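Local coordinates for LPXTG-motif cell wall anchor domain protein (Mobiluncus mulieris, PDB 5U5O) that probably mediates bacterial adhesion as part of a giant surface adhesin, here a two-domain Ig-like fragment cross-linked by intramolecular disulfide, isopeptide and ester bonds, at residues Ala9-Asp12 against Ala16-Val19; Thr32-Asn37 against Glu82-Lys87; Thr178-Ala183 against Val187-Ala192. All blocks are in the same frame, centred on the assembly; numbering follows the deposited sequence. Where two conformers were deposited one is given.

Contact 1. Residues Ala9-Asp12 against Ala16-Val19; sequences ATVD and AFDV
A single water holds the backbones of Val11 and Ala16 together, donating to Ala16 O at 2.7 Å and to Val11 O at 2.8 Å. The two carbonyl oxygens, 4.4 Å apart (Val11 O to Ala16 O), are both acceptors and cannot bond each other; the water gives one hydrogen to each. Beside the bridge the side chains of Val11 and Phe17 meet in apolar packing. Val11 CG2 comes to 3.9 Å from Phe17 CD1, approaching the ring obliquely, while the other branch, Val11 CG1, lies 3.9 Å from Phe17 CB. With CG1 anti to the backbone N (chi1 171°) and CG2 beside that nitrogen, both branches of the valine meet Phe17, on the CD1 side of its ring. The contact spans the short connection in the T-Q ester bond domain by which the chain passes from one sheet to another. Strand 4-10 pairs with strand 26-36, whose Ile29 touches Val11. Strand 16-18 instead runs parallel to strand 150-178, and Phe17 packs against Phe27, Ile162, Ala164 and Leu108 of helix 105-109.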
loop_
_atom_site.group_PDB
_atom_site.type_symbol
_atom_site.label_atom_id
_atom_site.label_comp_id
_atom_site.label_asym_id
_atom_site.label_seq_id
_atom_site.Cartn_x
_atom_site.Cartn_y
_atom_site.Cartn_z
ATOM N N ALA A 9 2.411 -13.169 12.279
ATOM C CA ALA A 9 2.757 -11.739 12.180
ATOM C C ALA A 9 1.534 -10.843 12.271
ATOM O O ALA A 9 0.535 -11.109 11.611
ATOM C CB ALA A 9 3.471 -11.494 10.877
ATOM N N THR A 10 1.626 -9.775 13.071
ATOM C CA THR A 10 0.561 -8.784 13.163
ATOM C C THR A 10 1.169 -7.393 13.251
ATOM O O THR A 10 2.351 -7.243 13.563
ATOM C CB THR A 10 -0.333 -9.000 14.393
ATOM O OG1 THR A 10 0.479 -9.059 15.566
ATOM C CG2 THR A 10 -1.113 -10.280 14.280
ATOM N N VAL A 11 0.356 -6.390 12.933
ATOM C CA VAL A 11 0.680 -4.986 13.203
ATOM C C VAL A 11 -0.540 -4.416 13.919
ATOM O O VAL A 11 -1.629 -4.411 13.356
ATOM C CB VAL A 11 0.988 -4.174 11.923
ATOM C CG1 VAL A 11 1.101 -2.680 12.236
ATOM C CG2 VAL A 11 2.272 -4.637 11.273
ATOM N N ASP A 12 -0.364 -3.978 15.166
ATOM C CA ASP A 12 -1.467 -3.455 15.999
ATOM C C ASP A 12 -2.643 -4.432 16.024
ATOM O O ASP A 12 -3.785 -4.029 15.839
ATOM C CB ASP A 12 -1.915 -2.056 15.535
ATOM C CG ASP A 12 -0.855 -1.007 15.746
ATOM O OD1 ASP A 12 0.070 -1.185 16.567
ATOM O OD2 ASP A 12 -0.964 0.028 15.084
ATOM N N ALA A 16 -3.009 -5.994 8.366
ATOM C CA ALA A 16 -2.682 -4.884 7.466
ATOM C C ALA A 16 -2.553 -3.577 8.219
ATOM O O ALA A 16 -3.080 -3.422 9.318
ATOM C CB ALA A 16 -3.738 -4.749 6.391
ATOM N N PHE A 17 -1.854 -2.635 7.592
ATOM C CA PHE A 17 -1.704 -1.293 8.130
ATOM C C PHE A 17 -1.683 -0.294 6.992
ATOM O O PHE A 17 -1.484 -0.659 5.830
ATOM C CB PHE A 17 -0.446 -1.164 8.989
ATOM C CG PHE A 17 0.844 -1.362 8.239
ATOM C CD1 PHE A 17 1.409 -2.605 8.097
ATOM C CD2 PHE A 17 1.509 -0.289 7.693
ATOM C CE1 PHE A 17 2.609 -2.754 7.416
ATOM C CE2 PHE A 17 2.695 -0.426 7.010
ATOM C CZ PHE A 17 3.257 -1.665 6.874
ATOM N N ASP A 18 -1.903 0.963 7.366
ATOM C CA ASP A 18 -1.994 2.073 6.421
ATOM C C ASP A 18 -0.597 2.651 6.173
ATOM O O ASP A 18 -0.101 3.470 6.964
ATOM C CB ASP A 18 -2.947 3.150 6.962
ATOM C CG ASP A 18 -3.017 4.397 6.077
ATOM O OD1 ASP A 18 -2.336 4.450 5.030
ATOM O OD2 ASP A 18 -3.753 5.331 6.451
ATOM N N VAL A 19 -0.014 2.296 5.035
ATOM C CA VAL A 19 1.364 2.654 4.699
ATOM C C VAL A 19 1.495 4.092 4.195
ATOM O O VAL A 19 2.605 4.613 4.096
ATOM C CB VAL A 19 1.974 1.656 3.673
ATOM C CG1 VAL A 19 1.454 1.881 2.250
ATOM C CG2 VAL A 19 3.496 1.694 3.706
HETATM O O HOH W 1 -2.645 -2.372 11.746
#

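Contact 2. Residues Thr32-Asn37 against Glu82-Lys87; sequences TVRLYN and EVEKTK
Arg34 and Tyr36, two residues apart on strand 26-36, both reach out to the carboxylate of Glu84 on helix 82-88. Arg34 comes first along the strand and grips the carboxylate side-on in a bidentate salt bridge. Its NE donates to Glu84 OE2 at 2.9 Å, and its NH2 donates to Glu84 OE1 at 2.8 Å. Both bonds are almost straight, and each uses the syn lone pair of its oxygen. Guanidinium and carboxylate are therefore nearly coplanar, their planes 15° apart. Bends at chi2 and chi3 fold the arginine chain, and its CB and CG also pass close to Glu84 OE2. Two residues on, Tyr36 turns its ring to the same carboxylate. Its hydroxyl donates to Glu84 OE2 at 2.7 Å, arriving on the anti side and tilted out of the carboxylate plane. OE2 thus accepts from Arg34 NE and Tyr36 OH, and together the three bonds fix the rotation of the carboxylate. The tyrosine ring stands steeply to it, at 72°, with OE2 at the ring edge and Arg34 O over one ring face. Glu84 reaches the strand because its chain is extended beyond CG (chi2 164°). The carboxylate is buried, and its positively charged and hydroxyl donors would probably favour the ionised form. Around this network, Glu84 OE1 also accepts from Thr81 N, just before the helix, and Arg34 NH1 forms a salt bridge with Glu96. Helix 82-88 is thereby tied to the antiparallel sheet of the T-Q ester bond domain, beside strand 94-104, whose Val94 touches both Arg34 and Glu84, while strand 4-10 flanks strand 26-36 on its other edge.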
loop_
_atom_site.group_PDB
_atom_site.type_symbol
_atom_site.label_atom_id
_atom_site.label_comp_id
_atom_site.label_asym_id
_atom_site.label_seq_id
_atom_site.Cartn_x
_atom_site.Cartn_y
_atom_site.Cartn_z
ATOM N N THR A 32 5.135 -13.113 16.463
ATOM C CA THR A 32 4.864 -14.100 17.507
ATOM C C THR A 32 5.448 -15.435 17.049
ATOM O O THR A 32 5.030 -15.980 16.037
ATOM C CB THR A 32 3.371 -14.216 17.817
ATOM O OG1 THR A 32 2.903 -12.947 18.275
ATOM C CG2 THR A 32 3.088 -15.207 18.906
ATOM N N VAL A 33 6.442 -15.892 17.793
ATOM C CA VAL A 33 7.221 -17.091 17.435
ATOM C C VAL A 33 6.724 -18.316 18.194
ATOM O O VAL A 33 6.537 -18.290 19.391
ATOM C CB VAL A 33 8.703 -16.832 17.721
ATOM C CG1 VAL A 33 9.523 -18.049 17.290
ATOM C CG2 VAL A 33 9.181 -15.546 17.016
ATOM N N ARG A 34 6.463 -19.372 17.424
ATOM C CA ARG A 34 5.934 -20.641 17.945
ATOM C C ARG A 34 7.023 -21.714 17.782
ATOM O O ARG A 34 7.449 -21.991 16.664
ATOM C CB ARG A 34 4.672 -21.010 17.170
ATOM C CG ARG A 34 3.625 -19.908 17.060
ATOM C CD ARG A 34 2.695 -19.900 18.251
ATOM N NE ARG A 34 1.726 -21.016 18.212
ATOM C CZ ARG A 34 0.756 -21.214 19.102
ATOM N NH1 ARG A 34 0.591 -20.349 20.102
ATOM N NH2 ARG A 34 -0.079 -22.252 19.010
ATOM N N LEU A 35 7.486 -22.216 18.919
ATOM C CA LEU A 35 8.536 -23.231 18.933
ATOM C C LEU A 35 7.917 -24.594 19.184
ATOM O O LEU A 35 7.189 -24.789 20.142
ATOM C CB LEU A 35 9.551 -22.946 20.007
ATOM C CG LEU A 35 10.209 -21.562 19.944
ATOM C CD1 LEU A 35 11.180 -21.362 21.100
ATOM C CD2 LEU A 35 10.915 -21.293 18.626
ATOM N N TYR A 36 8.223 -25.557 18.293
ATOM C CA TYR A 36 7.560 -26.887 18.262
ATOM C C TYR A 36 8.507 -27.981 18.725
ATOM O O TYR A 36 9.596 -28.078 18.181
ATOM C CB TYR A 36 7.071 -27.209 16.854
ATOM C CG TYR A 36 6.229 -26.126 16.241
ATOM C CD1 TYR A 36 5.110 -25.643 16.903
ATOM C CD2 TYR A 36 6.543 -25.610 15.013
ATOM C CE1 TYR A 36 4.324 -24.655 16.350
ATOM C CE2 TYR A 36 5.774 -24.582 14.449
ATOM C CZ TYR A 36 4.655 -24.148 15.129
ATOM O OH TYR A 36 3.879 -23.124 14.584
ATOM N N ASN A 37 8.116 -28.655 19.797
ATOM C CA ASN A 37 8.867 -29.866 20.244
ATOM C C ASN A 37 10.315 -29.536 20.576
ATOM O O ASN A 37 11.226 -30.336 20.319
ATOM C CB ASN A 37 8.729 -31.032 19.243
ATOM C CG ASN A 37 7.346 -31.585 19.242
ATOM O OD1 ASN A 37 6.608 -31.478 20.216
ATOM N ND2 ASN A 37 7.010 -32.303 18.174
ATOM N N GLU A 82 -4.878 -26.094 15.098
ATOM C CA GLU A 82 -5.212 -27.261 14.283
ATOM C C GLU A 82 -4.208 -27.413 13.153
ATOM O O GLU A 82 -3.815 -28.544 12.846
ATOM C CB GLU A 82 -6.646 -27.187 13.750
ATOM C CG GLU A 82 -7.725 -27.117 14.828
ATOM C CD GLU A 82 -7.606 -28.206 15.882
ATOM O OE1 GLU A 82 -7.616 -29.398 15.496
ATOM O OE2 GLU A 82 -7.498 -27.869 17.090
ATOM N N VAL A 83 -3.762 -26.312 12.557
ATOM C CA VAL A 83 -2.724 -26.352 11.521
ATOM C C VAL A 83 -1.408 -26.946 12.050
ATOM O O VAL A 83 -0.797 -27.798 11.417
ATOM C CB VAL A 83 -2.526 -24.951 10.893
ATOM C CG1 VAL A 83 -1.212 -24.829 10.127
ATOM C CG2 VAL A 83 -3.707 -24.611 9.986
ATOM N N GLU A 84 -0.996 -26.511 13.227
ATOM C CA GLU A 84 0.185 -27.055 13.870
ATOM C C GLU A 84 0.053 -28.555 14.138
ATOM O O GLU A 84 1.000 -29.328 13.886
ATOM C CB GLU A 84 0.482 -26.304 15.163
ATOM C CG GLU A 84 1.012 -24.894 14.881
ATOM C CD GLU A 84 0.977 -23.944 16.074
ATOM O OE1 GLU A 84 0.308 -24.263 17.071
ATOM O OE2 GLU A 84 1.640 -22.858 15.994
ATOM N N LYS A 85 -1.085 -28.969 14.676
ATOM C CA LYS A 85 -1.302 -30.405 14.943
ATOM C C LYS A 85 -1.328 -31.238 13.666
ATOM O O LYS A 85 -0.775 -32.370 13.628
ATOM C CB LYS A 85 -2.570 -30.638 15.766
ATOM C CG LYS A 85 -2.428 -30.105 17.176
ATOM C CD LYS A 85 -3.655 -30.310 18.043
ATOM C CE LYS A 85 -4.839 -29.494 17.589
ATOM N NZ LYS A 85 -5.882 -29.523 18.654
ATOM N N THR A 86 -1.915 -30.701 12.604
ATOM C CA THR A 86 -1.925 -31.397 11.315
ATOM C C THR A 86 -0.510 -31.673 10.795
ATOM O O THR A 86 -0.234 -32.778 10.303
ATOM C CB THR A 86 -2.733 -30.576 10.289
ATOM O OG1 THR A 86 -4.101 -30.530 10.711
ATOM C CG2 THR A 86 -2.661 -31.174 8.911
ATOM N N LYS A 87 0.369 -30.682 10.925
ATOM C CA LYS A 87 1.750 -30.782 10.449
ATOM C C LYS A 87 2.654 -31.623 11.349
ATOM O O LYS A 87 3.378 -32.485 10.864
ATOM C CB LYS A 87 2.356 -29.376 10.299
ATOM C CG LYS A 87 1.813 -28.549 9.140
ATOM C CD LYS A 87 2.222 -27.082 9.282
ATOM C CE LYS A 87 1.671 -26.164 8.194
ATOM N NZ LYS A 87 2.292 -26.430 6.861
#

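Contact 3. Residues Thr178-Ala183 against Val187-Ala192; sequences TGWEDA and VARPEA
The loop between strands 150-178 and 193-200, in the DUF5979 part of the chain, folds back on itself around the indole of Trp180. Arg189 lies over one face of the indole: its CB is 3.8 Å from the centroid of the five-membered ring and 14° off the normal, a CH-pi contact. The arginine chain is extended from CG to NE (chi2 175°), so it runs across the indole toward the tryptophan backbone, and its guanidinium passes over Trp180 CB, with NH1 3.6 Å from that atom. The six-membered ring of the indole meets Val187 and Ala192. Trp180 CZ2 comes edge-on to Val187 O at 3.4 Å, and Trp180 CH2 touches Ala192 CB at 3.9 Å and Val187 CG2 at 4.1 Å. A water near the indole plane joins the two limbs, accepting from Trp180 NE1 at 3.0 Å and donating to Val187 O at 2.9 Å; its bond to Asp182 OD1 is weak. Within the second limb the 3-10 segment 189-191 is closed by backbone bonds such as Glu191 N to Ala188 O. The charge of Arg189 is met by Glu213 through NE. The loop packs on helix 234-241, where Ala241 touches Trp180 and Gln240 touches Val187 and Ala192; Thr178, ending the preceding strand, still pairs with strand 281-291.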
loop_
_atom_site.group_PDB
_atom_site.type_symbol
_atom_site.label_atom_id
_atom_site.label_comp_id
_atom_site.label_asym_id
_atom_site.label_seq_id
_atom_site.Cartn_x
_atom_site.Cartn_y
_atom_site.Cartn_z
ATOM N N THR A 178 -21.176 29.298 -19.444
ATOM C CA THR A 178 -21.622 30.695 -19.519
ATOM C C THR A 178 -21.546 31.126 -20.964
ATOM O O THR A 178 -20.795 30.579 -21.759
ATOM C CB THR A 178 -20.754 31.631 -18.640
ATOM O OG1 THR A 178 -19.398 31.606 -19.091
ATOM C CG2 THR A 178 -20.830 31.238 -17.193
ATOM N N GLY A 179 -22.313 32.178 -21.298
ATOM C CA GLY A 179 -22.203 32.786 -22.613
ATOM C C GLY A 179 -22.943 32.130 -23.765
ATOM O O GLY A 179 -22.726 32.508 -24.911
ATOM N N TRP A 180 -23.809 31.162 -23.478
ATOM C CA TRP A 180 -24.592 30.474 -24.522
ATOM C C TRP A 180 -25.410 31.476 -25.338
ATOM O O TRP A 180 -25.956 32.440 -24.768
ATOM C CB TRP A 180 -25.544 29.451 -23.895
ATOM C CG TRP A 180 -26.129 28.505 -24.876
ATOM C CD1 TRP A 180 -27.311 28.610 -25.525
ATOM C CD2 TRP A 180 -25.560 27.258 -25.285
ATOM N NE1 TRP A 180 -27.508 27.540 -26.351
ATOM C CE2 TRP A 180 -26.446 26.688 -26.214
ATOM C CE3 TRP A 180 -24.368 26.575 -24.981
ATOM C CZ2 TRP A 180 -26.190 25.454 -26.829
ATOM C CZ3 TRP A 180 -24.111 25.356 -25.590
ATOM C CH2 TRP A 180 -25.018 24.806 -26.499
ATOM N N GLU A 181 -25.512 31.307 -26.649
ATOM C CA GLU A 181 -26.350 32.190 -27.486
ATOM C C GLU A 181 -27.163 31.307 -28.446
ATOM O O GLU A 181 -26.589 30.621 -29.302
ATOM C CB GLU A 181 -25.490 33.176 -28.276
ATOM C CG GLU A 181 -26.245 34.061 -29.272
ATOM C CD GLU A 181 -27.535 34.652 -28.726
ATOM O OE1 GLU A 181 -27.468 35.366 -27.697
ATOM O OE2 GLU A 181 -28.605 34.399 -29.343
ATOM N N ASP A 182 -28.485 31.319 -28.291
ATOM C CA ASP A 182 -29.381 30.505 -29.140
ATOM C C ASP A 182 -29.218 30.814 -30.630
ATOM O O ASP A 182 -29.440 29.951 -31.450
ATOM C CB ASP A 182 -30.854 30.757 -28.792
ATOM C CG ASP A 182 -31.213 30.370 -27.391
ATOM O OD1 ASP A 182 -30.496 29.587 -26.756
ATOM O OD2 ASP A 182 -32.263 30.834 -26.903
ATOM N N ALA A 183 -28.868 32.046 -31.003
ATOM C CA ALA A 183 -28.711 32.370 -32.429
ATOM C C ALA A 183 -27.654 31.537 -33.114
ATOM O O ALA A 183 -27.767 31.266 -34.295
ATOM C CB ALA A 183 -28.407 33.846 -32.635
ATOM N N VAL A 187 -27.392 22.853 -30.964
ATOM C CA VAL A 187 -28.177 21.961 -30.123
ATOM C C VAL A 187 -28.860 22.793 -29.060
ATOM O O VAL A 187 -28.475 23.949 -28.820
ATOM C CB VAL A 187 -27.313 20.889 -29.407
ATOM C CG1 VAL A 187 -26.749 19.869 -30.390
ATOM C CG2 VAL A 187 -26.208 21.522 -28.552
ATOM N N ALA A 188 -29.836 22.191 -28.392
ATOM C CA ALA A 188 -30.443 22.835 -27.223
ATOM C C ALA A 188 -29.431 22.826 -26.079
ATOM O O ALA A 188 -28.731 21.837 -25.850
ATOM C CB ALA A 188 -31.707 22.110 -26.801
ATOM N N ARG A 189 -29.364 23.934 -25.359
ATOM C CA ARG A 189 -28.418 24.072 -24.258
ATOM C C ARG A 189 -28.399 22.883 -23.278
ATOM O O ARG A 189 -27.321 22.393 -22.975
ATOM C CB ARG A 189 -28.646 25.408 -23.529
ATOM C CG ARG A 189 -27.649 25.701 -22.427
ATOM C CD ARG A 189 -27.870 27.076 -21.833
ATOM N NE ARG A 189 -26.903 27.278 -20.770
ATOM C CZ ARG A 189 -26.596 28.462 -20.228
ATOM N NH1 ARG A 189 -27.174 29.607 -20.633
ATOM N NH2 ARG A 189 -25.679 28.500 -19.274
ATOM N N PRO A 190 -29.574 22.396 -22.802
ATOM C CA PRO A 190 -29.543 21.301 -21.817
ATOM C C PRO A 190 -29.179 19.944 -22.429
ATOM O O PRO A 190 -28.971 18.982 -21.697
ATOM C CB PRO A 190 -30.967 21.237 -21.259
ATOM C CG PRO A 190 -31.674 22.421 -21.795
ATOM C CD PRO A 190 -30.921 22.982 -22.957
ATOM N N GLU A 191 -29.106 19.873 -23.756
ATOM C CA GLU A 191 -28.691 18.645 -24.443
ATOM C C GLU A 191 -27.235 18.656 -24.867
ATOM O O GLU A 191 -26.707 17.623 -25.288
ATOM C CB GLU A 191 -29.585 18.399 -25.658
ATOM C CG GLU A 191 -31.030 18.094 -25.298
ATOM C CD GLU A 191 -31.177 16.899 -24.372
ATOM O OE1 GLU A 191 -30.379 15.933 -24.483
ATOM O OE2 GLU A 191 -32.093 16.921 -23.523
ATOM N N ALA A 192 -26.548 19.776 -24.709
ATOM C CA ALA A 192 -25.150 19.835 -25.070
ATOM C C ALA A 192 -24.383 18.834 -24.203
ATOM O O ALA A 192 -24.648 18.696 -23.006
ATOM C CB ALA A 192 -24.597 21.237 -24.872
HETATM O O HOH W 2 -29.623 26.543 -28.241
#

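Overall arrangement
Contacts 1 and 2 are buried and belong to the T-Q ester bond domain, where both reach the same antiparallel sheet through the neighbouring strands 4-10 and 26-36; their centres are about 23 Å apart. Contact 3 is a surface contact in the DUF5979 part, its centre about 73 Å from that of contact 2 and on the opposite side of the chain's centre. The chemistry follows the elements joined rather than burial. Contact 2 joins helix to strand over a long sequence gap by charge and direct hydrogen bonds. Contacts 1 and 3 each fold a short loop over a three-residue gap and pair nonpolar packing with a bridging water, on a phenylalanine and a tryptophan respectively.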